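Local atomic coordinates of beta-galacturonidase (Eisenbergiella tayi, PDB entry 6NCW), a protein that hydrolyses beta-galacturonides as a glycoside hydrolase of family 2, and may also act on beta-glucuronides, the activity generally assigned to its family. Residues G41-E44 against D48-S51. Residues are numbered along the deposited sequence; the frame is centred on the assembly and turned at random.
Sequences GCWE and DTVS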
# COMPACT_ATOMS: atom_id res chain seq x y z
N GLY A 41 -22.86 -5.72 -18.07
CA GLY A 41 -22.25 -5.98 -16.76
C GLY A 41 -21.64 -7.37 -16.74
O GLY A 41 -21.94 -8.22 -17.58
N CYS A 42 -20.77 -7.58 -15.76
CA CYS A 42 -20.21 -8.90 -15.49
C CYS A 42 -20.57 -9.28 -14.07
O CYS A 42 -20.43 -8.46 -13.16
CB CYS A 42 -18.68 -8.91 -15.65
SG CYS A 42 -18.18 -8.59 -17.34
N TRP A 43 -21.03 -10.52 -13.88
CA TRP A 43 -21.49 -10.83 -12.53
C TRP A 43 -20.36 -10.99 -11.54
O TRP A 43 -20.62 -11.00 -10.33
CB TRP A 43 -22.38 -12.07 -12.53
CG TRP A 43 -21.71 -13.36 -12.85
CD1 TRP A 43 -20.64 -13.93 -12.20
CD2 TRP A 43 -22.09 -14.27 -13.88
NE1 TRP A 43 -20.33 -15.14 -12.78
CE2 TRP A 43 -21.20 -15.37 -13.81
CE3 TRP A 43 -23.08 -14.25 -14.87
CZ2 TRP A 43 -21.28 -16.46 -14.70
CZ3 TRP A 43 -23.17 -15.33 -15.76
CH2 TRP A 43 -22.26 -16.42 -15.66
N GLU A 44 -19.10 -11.08 -11.99
CA GLU A 44 -17.99 -11.08 -11.05
C GLU A 44 -17.87 -9.75 -10.32
O GLU A 44 -17.20 -9.68 -9.29
CB GLU A 44 -16.67 -11.42 -11.76
CG GLU A 44 -16.53 -12.89 -12.11
CD GLU A 44 -17.11 -13.23 -13.49
OE1 GLU A 44 -17.89 -12.41 -14.05
OE2 GLU A 44 -16.76 -14.31 -14.01
N ASP A 48 -22.51 -10.79 -4.64
CA ASP A 48 -22.76 -12.18 -4.28
C ASP A 48 -22.20 -13.18 -5.29
O ASP A 48 -22.27 -14.39 -5.04
CB ASP A 48 -24.27 -12.41 -4.10
CG ASP A 48 -24.87 -11.48 -3.06
OD1 ASP A 48 -24.48 -11.60 -1.88
OD2 ASP A 48 -25.68 -10.60 -3.42
N THR A 49 -21.64 -12.71 -6.40
CA THR A 49 -21.12 -13.61 -7.42
C THR A 49 -19.69 -13.24 -7.83
O THR A 49 -19.24 -13.63 -8.90
CB THR A 49 -22.09 -13.64 -8.61
OG1 THR A 49 -22.52 -12.31 -8.92
CG2 THR A 49 -23.35 -14.45 -8.28
N VAL A 50 -18.95 -12.53 -6.98
CA VAL A 50 -17.55 -12.20 -7.28
C VAL A 50 -16.72 -13.43 -7.67
O VAL A 50 -15.80 -13.33 -8.49
CB VAL A 50 -16.92 -11.45 -6.10
CG1 VAL A 50 -17.62 -10.11 -5.89
CG2 VAL A 50 -16.96 -12.31 -4.80
N SER A 51 -17.05 -14.61 -7.15
CA SER A 51 -16.32 -15.84 -7.48
C SER A 51 -17.15 -16.88 -8.24
O SER A 51 -16.75 -18.04 -8.31
CB SER A 51 -15.78 -16.50 -6.21
OG SER A 51 -14.82 -15.69 -5.57
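Thr49 gives its hydroxyl to the main chain of Trp43: OG1 donates to the carbonyl O at 2.7 Å, the one conventional hydrogen bond between residues 41-44 and 48-51. OG1 approaches the oxygen off the C=O line, at 131°, and tilted 33° out of the carbonyl plane. The first torsion of Thr49 sets OG1 between its own backbone N and carbonyl carbon, where it meets Trp43 O.

Two CA-H...O contacts run in opposite senses alongside this bond. The CA-H of Glu44 is directed at Thr49 O, with CA 3.6 Å from it, while Val50 CA lies 3.2 Å from Glu44 O and its hydrogen is directed at that oxygen at 158°.

Both segments belong to the connection between strands 35-39 and 55-63 of a six-stranded antiparallel sheet, part of the N-terminal jelly-roll beta-sandwich domain, as in other GH2 enzymes, away from the galacturonate-binding residues. Here the chain enters a 3-10 segment at Trp43 and Glu44, then folds back over it.

Van der Waals packing completes the contact. The Trp43 indole presents an edge to Thr49, with CD1 3.6 Å from Thr49 O, which lies near the ring plane; its NE1 is hydrogen-bonded to Tyr52 O, helping to fix the rotation of the ring. Val50 rests CG1 against Glu44 O at 3.5 Å and also packs on Pro477 of a second subunit. The Glu44 chain passes Val50 O with CG at 3.7 Å, then bends at chi2 and carries its carboxylate away, where OE1 accepts a hydrogen bond from Gly136 N.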